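Local coordinates for titin (Homo sapiens, PDB 6H4L), which serves in the muscle sarcomere as a giant structural protein, whose M-band segment includes the immunoglobulin-like domain M4 described here, at residues P9-R14 with L30-K35; A38-Y43 with A81-Y86; T26-N31 with L66-C71. All blocks are in the same frame, centred on the assembly; numbering follows the deposited sequence.

Interaction 1: residues P9-R14 with L30-K35; sequences PRITLR and LNVQSK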
ATOM      1  N   PRO A   9     -14.814   2.983  -1.546  1.00 20.30           N
ATOM      2  CA  PRO A   9     -13.881   2.170  -0.771  1.00 18.61           C
ATOM      3  C   PRO A   9     -13.791   2.659   0.675  1.00 18.39           C
ATOM      4  O   PRO A   9     -13.813   3.872   0.927  1.00 20.28           O
ATOM      5  CB  PRO A   9     -12.548   2.426  -1.484  1.00 17.52           C
ATOM      6  CG  PRO A   9     -12.930   2.797  -2.889  1.00 18.84           C
ATOM      7  CD  PRO A   9     -14.181   3.618  -2.719  1.00 20.56           C
ATOM      8  N   ARG A  10     -13.688   1.724   1.612  1.00 19.73           N
ATOM      9  CA  ARG A  10     -13.454   2.051   3.009  1.00 21.48           C
ATOM     10  C   ARG A  10     -12.351   1.134   3.530  1.00 21.87           C
ATOM     11  O   ARG A  10     -12.363  -0.080   3.297  1.00 20.87           O
ATOM     12  CB  ARG A  10     -14.728   1.908   3.839  1.00 30.88           C
ATOM     13  CG  ARG A  10     -15.421   0.597   3.657  1.00 30.44           C
ATOM     14  CD  ARG A  10     -16.881   0.656   4.143  1.00 37.51           C
ATOM     15  NE  ARG A  10     -17.498  -0.654   3.989  1.00 37.64           N
ATOM     16  CZ  ARG A  10     -18.716  -0.871   3.513  1.00 38.45           C
ATOM     17  NH1 ARG A  10     -19.490   0.146   3.150  1.00 36.91           N
ATOM     18  NH2 ARG A  10     -19.158  -2.115   3.411  1.00 42.32           N
ATOM     19  N   ILE A  11     -11.383   1.725   4.211  1.00 19.60           N
ATOM     20  CA  ILE A  11     -10.252   0.957   4.700  1.00 18.64           C
ATOM     21  C   ILE A  11     -10.552   0.526   6.122  1.00 21.59           C
ATOM     22  O   ILE A  11     -10.792   1.363   6.995  1.00 28.38           O
ATOM     23  CB  ILE A  11      -8.964   1.780   4.605  1.00 20.75           C
ATOM     24  CG1 ILE A  11      -8.670   2.079   3.127  1.00 20.91           C
ATOM     25  CG2 ILE A  11      -7.788   1.041   5.290  1.00 22.99           C
ATOM     26  CD1 ILE A  11      -7.525   3.035   2.877  1.00 26.05           C
ATOM     27  N   THR A  12     -10.571  -0.787   6.335  1.00 20.25           N
ATOM     28  CA  THR A  12     -10.927  -1.348   7.637  1.00 22.56           C
ATOM     29  C   THR A  12      -9.730  -1.820   8.471  1.00 24.70           C
ATOM     30  O   THR A  12      -9.863  -2.045   9.677  1.00 27.90           O
ATOM     31  CB  THR A  12     -11.911  -2.522   7.497  1.00 26.41           C
ATOM     32  OG1 THR A  12     -11.268  -3.604   6.813  1.00 28.70           O
ATOM     33  CG2 THR A  12     -13.173  -2.090   6.745  1.00 28.05           C
ATOM     34  N   LEU A  13      -8.581  -2.005   7.827  1.00 21.85           N
ATOM     35  CA  LEU A  13      -7.338  -2.320   8.526  1.00 24.47           C
ATOM     36  C   LEU A  13      -6.261  -1.458   7.898  1.00 20.80           C
ATOM     37  O   LEU A  13      -6.034  -1.525   6.684  1.00 22.17           O
ATOM     38  CB  LEU A  13      -6.937  -3.791   8.366  1.00 22.13           C
ATOM     39  CG  LEU A  13      -5.527  -4.066   8.915  1.00 26.90           C
ATOM     40  CD1 LEU A  13      -5.544  -4.012  10.434  1.00 31.55           C
ATOM     41  CD2 LEU A  13      -4.980  -5.388   8.415  1.00 34.23           C
ATOM     42  N   ARG A  14      -5.618  -0.638   8.718  1.00 24.75           N
ATOM     43  CA  ARG A  14      -4.671   0.331   8.187  1.00 22.98           C
ATOM     44  C   ARG A  14      -3.236  -0.165   8.288  1.00 22.46           C
ATOM     45  O   ARG A  14      -2.910  -0.988   9.142  1.00 24.68           O
ATOM     46  CB  ARG A  14      -4.828   1.672   8.906  1.00 29.92           C
ATOM     47  CG  ARG A  14      -6.200   2.313   8.653  1.00 30.26           C
ATOM     48  CD  ARG A  14      -6.204   3.829   8.821  1.00 41.63           C
ATOM     49  NE  ARG A  14      -7.455   4.412   8.323  1.00 42.35           N
ATOM     50  CZ  ARG A  14      -7.594   5.001   7.137  1.00 42.23           C
ATOM     51  NH1 ARG A  14      -6.557   5.111   6.319  1.00 37.31           N
ATOM     52  NH2 ARG A  14      -8.772   5.495   6.771  1.00 43.44           N
ATOM     53  N   LEU A  30      -2.897  -3.674   4.025  1.00 17.23           N
ATOM     54  CA  LEU A  30      -4.124  -3.029   4.492  1.00 18.10           C
ATOM     55  C   LEU A  30      -5.311  -3.788   3.939  1.00 17.86           C
ATOM     56  O   LEU A  30      -5.169  -4.657   3.090  1.00 18.91           O
ATOM     57  CB  LEU A  30      -4.185  -1.552   4.110  1.00 19.85           C
ATOM     58  CG  LEU A  30      -4.281  -1.138   2.648  1.00 16.87           C
ATOM     59  CD1 LEU A  30      -4.888   0.244   2.513  1.00 20.30           C
ATOM     60  CD2 LEU A  30      -2.867  -1.119   2.038  1.00 18.36           C
ATOM     61  N   ASN A  31      -6.498  -3.506   4.469  1.00 17.67           N
ATOM     62  CA  ASN A  31      -7.686  -4.148   3.953  1.00 20.72           C
ATOM     63  C   ASN A  31      -8.710  -3.099   3.567  1.00 19.95           C
ATOM     64  O   ASN A  31      -8.982  -2.190   4.351  1.00 18.10           O
ATOM     65  CB  ASN A  31      -8.308  -5.042   5.019  1.00 19.10           C
ATOM     66  CG  ASN A  31      -9.434  -5.878   4.474  1.00 21.33           C
ATOM     67  OD1 ASN A  31      -9.217  -6.886   3.808  1.00 22.83           O
ATOM     68  ND2 ASN A  31     -10.655  -5.457   4.753  1.00 24.90           N
ATOM     69  N   VAL A  32      -9.232  -3.216   2.350  1.00 17.18           N
ATOM     70  CA  VAL A  32     -10.233  -2.266   1.847  1.00 18.73           C
ATOM     71  C   VAL A  32     -11.505  -3.027   1.493  1.00 18.97           C
ATOM     72  O   VAL A  32     -11.455  -4.151   0.979  1.00 19.21           O
ATOM     73  CB  VAL A  32      -9.695  -1.477   0.620  1.00 21.16           C
ATOM     74  CG1 VAL A  32      -9.432  -2.417  -0.556  1.00 21.51           C
ATOM     75  CG2 VAL A  32     -10.642  -0.326   0.230  1.00 18.52           C
ATOM     76  N   GLN A  33     -12.658  -2.413   1.790  1.00 17.64           N
ATOM     77  CA  GLN A  33     -13.950  -2.922   1.370  1.00 18.45           C
ATOM     78  C   GLN A  33     -14.433  -1.990   0.274  1.00 17.70           C
ATOM     79  O   GLN A  33     -14.518  -0.779   0.481  1.00 21.62           O
ATOM     80  CB  GLN A  33     -14.935  -2.898   2.538  1.00 21.21           C
ATOM     81  CG  GLN A  33     -14.539  -3.834   3.688  1.00 22.06           C
ATOM     82  CD  GLN A  33     -15.489  -3.749   4.877  1.00 26.20           C
ATOM     83  OE1 GLN A  33     -16.250  -2.785   5.019  1.00 29.47           O
ATOM     84  NE2 GLN A  33     -15.442  -4.763   5.748  1.00 27.99           N
ATOM     85  N   SER A  34     -14.696  -2.540  -0.902  1.00 18.76           N
ATOM     86  CA  SER A  34     -15.017  -1.706  -2.064  1.00 19.33           C
ATOM     87  C   SER A  34     -15.917  -2.472  -3.018  1.00 25.79           C
ATOM     88  O   SER A  34     -15.672  -3.637  -3.297  1.00 27.24           O
ATOM     89  CB  SER A  34     -13.711  -1.297  -2.778  1.00 20.12           C
ATOM     90  OG  SER A  34     -13.943  -0.462  -3.892  1.00 23.68           O
ATOM     91  N   LYS A  35     -16.984  -1.835  -3.492  1.00 23.47           N
ATOM     92  CA  LYS A  35     -17.835  -2.449  -4.507  1.00 26.37           C
ATOM     93  C   LYS A  35     -18.327  -1.377  -5.478  1.00 23.43           C
ATOM     94  O   LYS A  35     -19.045  -0.476  -5.085  1.00 24.07           O
ATOM     95  CB  LYS A  35     -19.037  -3.149  -3.855  1.00 26.76           C
ATOM     96  CG  LYS A  35     -19.897  -3.900  -4.844  1.00 27.57           C
ATOM     97  CD  LYS A  35     -21.153  -4.465  -4.176  1.00 31.02           C
ATOM     98  CE  LYS A  35     -22.016  -5.198  -5.187  1.00 39.51           C
ATOM     99  NZ  LYS A  35     -23.189  -5.854  -4.535  1.00 48.15           N
TER
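I11 and V32 pair without hydrogen bonds on the inward side of the two strands, and here the contact packs closely. CD1 of I11 meets CD1 of L30 at 3.9 Å, while CG2 of V32 lies 3.8 Å from CB of P9. L30, V32 and P9 are buried; L64 and A81 also cover L30, and C83 and A90 cover P9. The backbones join where R10 faces Q33, with Q33 N bonded almost straight to R10 O (2.8 Å, 173°) and R10 N returning to Q33 O.

Past I11 the register slips by one residue, because T12 and L13 both face N31: a classic beta bulge. T12 N donates to N31 O, and N31 N is bound to L13 O at 3.0 Å on a lone pair. These strands are the A and B strands of an I-set immunoglobulin sandwich, and the first leaves the sheet after the bulge.

The outward side is more exposed and mostly polar, although L13 also lies there beside N31. The R10 chain, extended from CG to NE, brings NE to OE1 of Q33 (2.7 Å) in the guanidinium plane, with the Q33 amide turned 75° against it. T12 places OG1 between N and C (chi1 65°), where ND2 of N31 reaches it at 2.8 Å. The T12 methyl CG2 meanwhile comes within 3.4 Å of CD of Q33, their side chains crossing at about a right angle.

Interaction 2: residues A38-Y43 with A81-Y86; sequences AEVKWY and AVCTNY
A81 and W42 form the inward heart of this strand pair. Of all the residues here, A81 has the most surface covered by the other segment, and its CB sits over the six-membered ring of W42, 3.7 Å from the centroid and only 7° off the ring normal, a CH-pi contact made by a methyl over a face. W42 turns its CG away from its own carbonyl carbon (chi1 -77°), which lays the indole beneath that methyl. From the sequence pattern, A81 appears to hold the place of the strand-F cysteine of disulfide-linked immunoglobulin domains, with W42 as the tryptophan characteristic of strand C.

V82, almost as well covered, points to the outward face. Its CG2 meets CE2 of Y43 at 3.7 Å, the side chains lying at a slant. Its backbone is gripped from both directions. V82 N donates to K41 O at 2.8 Å. In return, K41 N donates to V82 O at 3.0 Å.

T84 follows on the same outward face and is held chiefly through its main chain. E39 N is bonded to T84 O at 2.8 Å and T84 N to E39 O at 2.9 Å, both donors lying in the carbonyl plane. Between these two hydrogen-bonded pairs V40 faces C83 inward. Before E39, at the start of the segment, CB of A38 approaches CB of C83 at 3.9 Å.

The two segments run antiparallel, at 162°, in the sheet where strand 77-85 stands between 39-44 and 88-98. Strand 88-98 continues the backbone bonding through D92 and A90, while L30, V32, L64 and L66 of the facing sheet close over A81, C83 and W42, and the ring of Y57 meets that of W42.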
ATOM      1  N   ALA A  38     -11.862  -1.849  -6.065  1.00 23.47           N
ATOM      2  CA  ALA A  38     -11.091  -0.622  -6.164  1.00 20.65           C
ATOM      3  C   ALA A  38      -9.918  -0.775  -7.113  1.00 22.41           C
ATOM      4  O   ALA A  38      -9.297  -1.834  -7.188  1.00 26.43           O
ATOM      5  CB  ALA A  38     -10.570  -0.226  -4.785  1.00 24.37           C
ATOM      6  N   GLU A  39      -9.636   0.304  -7.828  1.00 23.27           N
ATOM      7  CA  GLU A  39      -8.355   0.467  -8.509  1.00 25.87           C
ATOM      8  C   GLU A  39      -7.400   0.973  -7.444  1.00 20.94           C
ATOM      9  O   GLU A  39      -7.747   1.885  -6.682  1.00 22.27           O
ATOM     10  CB  GLU A  39      -8.467   1.505  -9.621  1.00 28.52           C
ATOM     11  CG  GLU A  39      -9.365   1.105 -10.774  1.00 55.56           C
ATOM     12  CD  GLU A  39      -8.811  -0.051 -11.587  1.00 72.61           C
ATOM     13  OE1 GLU A  39      -7.573  -0.141 -11.733  1.00 77.60           O
ATOM     14  OE2 GLU A  39      -9.617  -0.875 -12.068  1.00 79.39           O
ATOM     15  N   VAL A  40      -6.210   0.381  -7.369  1.00 21.17           N
ATOM     16  CA  VAL A  40      -5.273   0.723  -6.310  1.00 17.56           C
ATOM     17  C   VAL A  40      -4.001   1.293  -6.922  1.00 18.81           C
ATOM     18  O   VAL A  40      -3.459   0.738  -7.893  1.00 24.58           O
ATOM     19  CB  VAL A  40      -4.933  -0.520  -5.449  1.00 17.80           C
ATOM     20  CG1 VAL A  40      -3.994  -0.153  -4.331  1.00 22.17           C
ATOM     21  CG2 VAL A  40      -6.232  -1.117  -4.864  1.00 22.34           C
ATOM     22  N   LYS A  41      -3.554   2.422  -6.381  1.00 17.66           N
ATOM     23  CA  LYS A  41      -2.246   2.968  -6.743  1.00 17.96           C
ATOM     24  C   LYS A  41      -1.396   3.124  -5.493  1.00 19.58           C
ATOM     25  O   LYS A  41      -1.913   3.445  -4.425  1.00 20.78           O
ATOM     26  CB  LYS A  41      -2.395   4.316  -7.455  1.00 21.29           C
ATOM     27  CG  LYS A  41      -3.093   4.214  -8.797  1.00 29.44           C
ATOM     28  CD  LYS A  41      -3.104   5.566  -9.498  1.00 33.65           C
ATOM     29  CE  LYS A  41      -3.814   5.489 -10.843  1.00 45.39           C
ATOM     30  NZ  LYS A  41      -3.181   4.479 -11.730  1.00 58.37           N
ATOM     31  N   TRP A  42      -0.087   2.904  -5.635  1.00 18.64           N
ATOM     32  CA  TRP A  42       0.822   3.007  -4.508  1.00 20.44           C
ATOM     33  C   TRP A  42       1.832   4.105  -4.763  1.00 21.73           C
ATOM     34  O   TRP A  42       2.241   4.304  -5.899  1.00 22.40           O
ATOM     35  CB  TRP A  42       1.571   1.691  -4.323  1.00 20.68           C
ATOM     36  CG  TRP A  42       0.755   0.590  -3.677  1.00 18.82           C
ATOM     37  CD1 TRP A  42       0.040  -0.382  -4.310  1.00 21.57           C
ATOM     38  CD2 TRP A  42       0.634   0.339  -2.275  1.00 18.82           C
ATOM     39  NE1 TRP A  42      -0.547  -1.221  -3.377  1.00 17.97           N
ATOM     40  CE2 TRP A  42      -0.192  -0.796  -2.122  1.00 17.76           C
ATOM     41  CE3 TRP A  42       1.141   0.962  -1.130  1.00 19.81           C
ATOM     42  CZ2 TRP A  42      -0.500  -1.327  -0.862  1.00 18.26           C
ATOM     43  CZ3 TRP A  42       0.828   0.443   0.107  1.00 22.99           C
ATOM     44  CH2 TRP A  42       0.003  -0.679   0.233  1.00 19.10           C
ATOM     45  N   TYR A  43       2.223   4.803  -3.702  1.00 21.78           N
ATOM     46  CA  TYR A  43       3.162   5.919  -3.809  1.00 23.66           C
ATOM     47  C   TYR A  43       4.245   5.819  -2.752  1.00 26.77           C
ATOM     48  O   TYR A  43       4.010   5.329  -1.648  1.00 25.08           O
ATOM     49  CB  TYR A  43       2.417   7.252  -3.634  1.00 27.30           C
ATOM     50  CG  TYR A  43       1.324   7.473  -4.643  1.00 24.59           C
ATOM     51  CD1 TYR A  43       1.530   8.276  -5.758  1.00 27.52           C
ATOM     52  CD2 TYR A  43       0.074   6.880  -4.479  1.00 24.25           C
ATOM     53  CE1 TYR A  43       0.524   8.473  -6.692  1.00 25.17           C
ATOM     54  CE2 TYR A  43      -0.932   7.073  -5.408  1.00 26.81           C
ATOM     55  CZ  TYR A  43      -0.704   7.871  -6.505  1.00 25.76           C
ATOM     56  OH  TYR A  43      -1.706   8.064  -7.430  1.00 30.48           O
ATOM     57  N   ALA A  81      -1.238   4.071  -0.071  1.00 17.85           N
ATOM     58  CA  ALA A  81      -2.134   3.381  -0.988  1.00 19.51           C
ATOM     59  C   ALA A  81      -3.328   4.282  -1.227  1.00 19.64           C
ATOM     60  O   ALA A  81      -3.826   4.899  -0.288  1.00 20.63           O
ATOM     61  CB  ALA A  81      -2.600   2.051  -0.401  1.00 17.74           C
ATOM     62  N   VAL A  82      -3.778   4.357  -2.473  1.00 15.57           N
ATOM     63  CA  VAL A  82      -5.010   5.075  -2.798  1.00 16.96           C
ATOM     64  C   VAL A  82      -5.956   4.112  -3.499  1.00 20.08           C
ATOM     65  O   VAL A  82      -5.580   3.500  -4.501  1.00 20.08           O
ATOM     66  CB  VAL A  82      -4.722   6.260  -3.712  1.00 21.05           C
ATOM     67  CG1 VAL A  82      -6.016   7.002  -4.061  1.00 23.10           C
ATOM     68  CG2 VAL A  82      -3.716   7.193  -3.042  1.00 24.27           C
ATOM     69  N   CYS A  83      -7.192   4.005  -3.000  1.00 17.85           N
ATOM     70  CA  CYS A  83      -8.168   3.040  -3.502  1.00 19.80           C
ATOM     71  C   CYS A  83      -9.351   3.794  -4.062  1.00 17.21           C
ATOM     72  O   CYS A  83      -9.962   4.588  -3.344  1.00 19.48           O
ATOM     73  CB  CYS A  83      -8.694   2.181  -2.358  1.00 20.02           C
ATOM     74  SG  CYS A  83      -7.372   1.334  -1.469  1.00 21.64           S
ATOM     75  N   THR A  84      -9.673   3.559  -5.328  1.00 15.85           N
ATOM     76  CA  THR A  84     -10.698   4.360  -6.001  1.00 18.13           C
ATOM     77  C   THR A  84     -11.711   3.490  -6.733  1.00 24.39           C
ATOM     78  O   THR A  84     -11.370   2.489  -7.349  1.00 23.09           O
ATOM     79  CB  THR A  84     -10.049   5.315  -7.032  1.00 21.50           C
ATOM     80  OG1 THR A  84      -9.072   6.138  -6.375  1.00 23.92           O
ATOM     81  CG2 THR A  84     -11.095   6.216  -7.688  1.00 29.89           C
ATOM     82  N   ASN A  85     -12.974   3.879  -6.654  1.00 20.37           N
ATOM     83  CA  ASN A  85     -13.964   3.397  -7.605  1.00 21.07           C
ATOM     84  C   ASN A  85     -14.898   4.556  -7.955  1.00 21.43           C
ATOM     85  O   ASN A  85     -14.681   5.687  -7.510  1.00 20.96           O
ATOM     86  CB  ASN A  85     -14.695   2.127  -7.112  1.00 22.56           C
ATOM     87  CG  ASN A  85     -15.649   2.387  -5.952  1.00 21.84           C
ATOM     88  OD1 ASN A  85     -15.938   3.532  -5.609  1.00 21.79           O
ATOM     89  ND2 ASN A  85     -16.157   1.306  -5.349  1.00 21.91           N
ATOM     90  N   TYR A  86     -15.916   4.304  -8.767  1.00 22.19           N
ATOM     91  CA  TYR A  86     -16.748   5.411  -9.230  1.00 26.84           C
ATOM     92  C   TYR A  86     -17.509   6.100  -8.096  1.00 25.04           C
ATOM     93  O   TYR A  86     -17.947   7.238  -8.241  1.00 25.99           O
ATOM     94  CB  TYR A  86     -17.686   4.959 -10.349  1.00 28.68           C
ATOM     95  CG  TYR A  86     -18.937   4.239  -9.891  1.00 23.60           C
ATOM     96  CD1 TYR A  86     -20.121   4.938  -9.698  1.00 30.29           C
ATOM     97  CD2 TYR A  86     -18.946   2.860  -9.700  1.00 24.58           C
ATOM     98  CE1 TYR A  86     -21.279   4.294  -9.301  1.00 28.30           C
ATOM     99  CE2 TYR A  86     -20.116   2.195  -9.312  1.00 26.69           C
ATOM    100  CZ  TYR A  86     -21.274   2.925  -9.115  1.00 27.40           C
ATOM    101  OH  TYR A  86     -22.442   2.294  -8.725  1.00 27.34           O
TER

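Interaction 3: residues T26-N31 with L66-C71; sequences TRFILN and LEILDC
T26 and I68, and F28 and L66, are the two antiparallel hydrogen-bonded pairs that join these strands. T26 N donates to I68 O and I68 N to T26 O, each at 2.9 Å and each 165° at the hydrogen. F28 and L66 repeat the exchange, L66 N reaching F28 O at 2.9 Å.

The charged interaction belongs to R27 and E67, which face each other between those pairs on the side turned outward. The two side chains run alongside each other, both stretched out, and the NE edge of the R27 guanidinium holds a single oxygen: NH2 stands 3.0 Å and NE 3.2 Å from OE2 of E67. Both come from the same face of the carboxylate, whose plane is 25° from that of the guanidinium, and neither bond is straight. The other oxygen of E67, OE1, is bonded to H56, so the carboxylate is held from two strands.

Apolar contacts occupy the inward side. CD1 of I68 touches CE2 of F28 at the ring edge, at 4.0 Å, and CD2 of L66 comes to the same ring at a slant. The methyl of T26 lies between its own N and C, and there CG2 meets SG of C71 at 3.8 Å; the hydroxyl of T26 is instead bonded to H18. Rings of H18 and Y79 also meet F28, and A94 and L96 of strand 88-98 pack against it from the other sheet.

Strands 26-35 and 63-68 are the central B and E strands of the immunoglobulin I-set sandwich, their inward residues building its hydrophobic core. Just beyond the paired residues, D70 binds a zinc ion together with H72.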
ATOM      1  N   THR A  26      10.370  -6.286   3.244  1.00 28.18           N
ATOM      2  CA  THR A  26       9.285  -5.930   4.136  1.00 27.11           C
ATOM      3  C   THR A  26       7.966  -5.798   3.392  1.00 25.13           C
ATOM      4  O   THR A  26       7.934  -5.706   2.169  1.00 26.37           O
ATOM      5  CB  THR A  26       9.610  -4.641   4.910  1.00 30.26           C
ATOM      6  OG1 THR A  26       8.784  -4.562   6.078  1.00 31.48           O
ATOM      7  CG2 THR A  26       9.421  -3.417   4.032  1.00 28.60           C
ATOM      8  N   ARG A  27       6.876  -5.801   4.143  1.00 24.14           N
ATOM      9  CA  ARG A  27       5.557  -5.632   3.548  1.00 22.95           C
ATOM     10  C   ARG A  27       4.752  -4.615   4.319  1.00 21.26           C
ATOM     11  O   ARG A  27       4.892  -4.507   5.541  1.00 24.43           O
ATOM     12  CB  ARG A  27       4.795  -6.954   3.581  1.00 20.96           C
ATOM     13  CG  ARG A  27       5.267  -7.961   2.580  1.00 24.07           C
ATOM     14  CD  ARG A  27       4.547  -9.296   2.716  1.00 26.18           C
ATOM     15  NE  ARG A  27       5.039 -10.223   1.701  1.00 29.08           N
ATOM     16  CZ  ARG A  27       4.903 -11.544   1.756  1.00 34.50           C
ATOM     17  NH1 ARG A  27       4.296 -12.104   2.796  1.00 31.49           N
ATOM     18  NH2 ARG A  27       5.389 -12.301   0.778  1.00 34.09           N
ATOM     19  N   PHE A  28       3.903  -3.891   3.591  1.00 18.39           N
ATOM     20  CA  PHE A  28       2.793  -3.136   4.166  1.00 18.05           C
ATOM     21  C   PHE A  28       1.517  -3.842   3.743  1.00 20.34           C
ATOM     22  O   PHE A  28       1.397  -4.293   2.611  1.00 18.91           O
ATOM     23  CB  PHE A  28       2.771  -1.702   3.642  1.00 19.99           C
ATOM     24  CG  PHE A  28       3.859  -0.815   4.219  1.00 21.96           C
ATOM     25  CD1 PHE A  28       3.697  -0.226   5.462  1.00 23.60           C
ATOM     26  CD2 PHE A  28       5.013  -0.551   3.504  1.00 24.67           C
ATOM     27  CE1 PHE A  28       4.676   0.598   5.994  1.00 28.80           C
ATOM     28  CE2 PHE A  28       6.009   0.271   4.035  1.00 27.02           C
ATOM     29  CZ  PHE A  28       5.835   0.844   5.280  1.00 28.30           C
ATOM     30  N   ILE A  29       0.556  -3.925   4.646  1.00 18.03           N
ATOM     31  CA  ILE A  29      -0.691  -4.630   4.339  1.00 17.61           C
ATOM     32  C   ILE A  29      -1.852  -3.789   4.837  1.00 20.01           C
ATOM     33  O   ILE A  29      -1.794  -3.239   5.929  1.00 19.72           O
ATOM     34  CB  ILE A  29      -0.728  -6.019   5.005  1.00 22.42           C
ATOM     35  CG1 ILE A  29       0.419  -6.893   4.489  1.00 20.54           C
ATOM     36  CG2 ILE A  29      -2.057  -6.714   4.717  1.00 26.94           C
ATOM     37  CD1 ILE A  29       0.663  -8.153   5.314  1.00 25.00           C
ATOM     38  N   LEU A  30      -2.897  -3.674   4.025  1.00 17.23           N
ATOM     39  CA  LEU A  30      -4.124  -3.029   4.492  1.00 18.10           C
ATOM     40  C   LEU A  30      -5.311  -3.788   3.939  1.00 17.86           C
ATOM     41  O   LEU A  30      -5.169  -4.657   3.090  1.00 18.91           O
ATOM     42  CB  LEU A  30      -4.185  -1.552   4.110  1.00 19.85           C
ATOM     43  CG  LEU A  30      -4.281  -1.138   2.648  1.00 16.87           C
ATOM     44  CD1 LEU A  30      -4.888   0.244   2.513  1.00 20.30           C
ATOM     45  CD2 LEU A  30      -2.867  -1.119   2.038  1.00 18.36           C
ATOM     46  N   ASN A  31      -6.498  -3.506   4.469  1.00 17.67           N
ATOM     47  CA  ASN A  31      -7.686  -4.148   3.953  1.00 20.72           C
ATOM     48  C   ASN A  31      -8.710  -3.099   3.567  1.00 19.95           C
ATOM     49  O   ASN A  31      -8.982  -2.190   4.351  1.00 18.10           O
ATOM     50  CB  ASN A  31      -8.308  -5.042   5.019  1.00 19.10           C
ATOM     51  CG  ASN A  31      -9.434  -5.878   4.474  1.00 21.33           C
ATOM     52  OD1 ASN A  31      -9.217  -6.886   3.808  1.00 22.83           O
ATOM     53  ND2 ASN A  31     -10.655  -5.457   4.753  1.00 24.90           N
ATOM     54  N   LEU A  66       1.872  -4.444  -0.228  1.00 19.85           N
ATOM     55  CA  LEU A  66       3.022  -3.887  -0.940  1.00 17.38           C
ATOM     56  C   LEU A  66       4.240  -4.584  -0.384  1.00 20.73           C
ATOM     57  O   LEU A  66       4.421  -4.640   0.824  1.00 24.38           O
ATOM     58  CB  LEU A  66       3.153  -2.382  -0.698  1.00 18.90           C
ATOM     59  CG  LEU A  66       4.453  -1.748  -1.243  1.00 21.53           C
ATOM     60  CD1 LEU A  66       4.461  -1.827  -2.757  1.00 25.94           C
ATOM     61  CD2 LEU A  66       4.595  -0.287  -0.785  1.00 22.41           C
ATOM     62  N   GLU A  67       5.077  -5.098  -1.266  1.00 22.50           N
ATOM     63  CA  GLU A  67       6.278  -5.764  -0.817  1.00 22.21           C
ATOM     64  C   GLU A  67       7.476  -5.014  -1.386  1.00 26.95           C
ATOM     65  O   GLU A  67       7.510  -4.721  -2.578  1.00 26.27           O
ATOM     66  CB  GLU A  67       6.257  -7.208  -1.287  1.00 22.63           C
ATOM     67  CG  GLU A  67       7.515  -7.984  -0.958  1.00 29.83           C
ATOM     68  CD  GLU A  67       7.403  -9.413  -1.435  1.00 41.56           C
ATOM     69  OE1 GLU A  67       7.436  -9.632  -2.665  1.00 43.97           O
ATOM     70  OE2 GLU A  67       7.239 -10.306  -0.583  1.00 40.70           O
ATOM     71  N   ILE A  68       8.412  -4.663  -0.515  1.00 26.24           N
ATOM     72  CA  ILE A  68       9.646  -3.990  -0.931  1.00 25.36           C
ATOM     73  C   ILE A  68      10.796  -4.913  -0.576  1.00 30.24           C
ATOM     74  O   ILE A  68      10.936  -5.312   0.583  1.00 29.77           O
ATOM     75  CB  ILE A  68       9.824  -2.643  -0.201  1.00 27.59           C
ATOM     76  CG1 ILE A  68       8.585  -1.759  -0.389  1.00 31.36           C
ATOM     77  CG2 ILE A  68      11.097  -1.927  -0.687  1.00 28.92           C
ATOM     78  CD1 ILE A  68       8.110  -1.106   0.891  1.00 40.94           C
ATOM     79  N   LEU A  69      11.608  -5.270  -1.569  1.00 31.20           N
ATOM     80  CA  LEU A  69      12.676  -6.232  -1.370  1.00 31.07           C
ATOM     81  C   LEU A  69      14.000  -5.516  -1.147  1.00 32.09           C
ATOM     82  O   LEU A  69      14.204  -4.423  -1.668  1.00 33.55           O
ATOM     83  CB  LEU A  69      12.812  -7.129  -2.598  1.00 37.33           C
ATOM     84  CG  LEU A  69      11.608  -7.975  -3.002  1.00 44.73           C
ATOM     85  CD1 LEU A  69      12.031  -8.933  -4.107  1.00 49.75           C
ATOM     86  CD2 LEU A  69      11.081  -8.735  -1.805  1.00 44.40           C
ATOM     87  N   ASP A  70      14.886  -6.142  -0.374  1.00 39.23           N
ATOM     88  CA  ASP A  70      16.258  -5.679  -0.199  1.00 48.47           C
ATOM     89  C   ASP A  70      16.357  -4.206   0.205  1.00 42.64           C
ATOM     90  O   ASP A  70      17.025  -3.414  -0.452  1.00 36.51           O
ATOM     91  CB  ASP A  70      17.039  -5.920  -1.476  1.00 37.23           C
ATOM     92  CG  ASP A  70      18.499  -5.551  -1.332  1.00 39.95           C
ATOM     93  OD1 ASP A  70      18.992  -5.701  -0.203  1.00 49.84           O
ATOM     94  OD2 ASP A  70      19.065  -5.078  -2.327  1.00 41.53           O
ATOM     95  N   CYS A  71      15.716  -3.879   1.319  1.00 34.12           N
ATOM     96  CA  CYS A  71      15.551  -2.501   1.773  1.00 39.17           C
ATOM     97  C   CYS A  71      16.831  -1.767   2.129  1.00 41.67           C
ATOM     98  O   CYS A  71      17.626  -2.245   2.930  1.00 38.53           O
ATOM     99  CB  CYS A  71      14.621  -2.467   2.981  1.00 31.06           C
ATOM    100  SG  CYS A  71      12.894  -2.789   2.563  1.00 33.46           S
TER

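Overall arrangement
Interactions 1 and 3 lie in one sheet, with centres about 17 Å apart on opposite sides of the chain's centre. They share L30 and N31, the overlap of their segments on strand 26-35, which lies between 7-11 along one edge and 63-68 along the other. Interaction 2 belongs to the facing sheet, its centre about 10 Å from that of interaction 1 and about 16 Å from that of interaction 3. Among the places where the two sheets meet, CD2 of L30 packs on CH2 of W42 at 3.4 Å. Interaction 1 closes before interaction 2 opens, whereas the segments of 2 and 3 alternate, as strands 26-35 and 63-68 are each followed by one of the other sheet, 39-44 and 77-85.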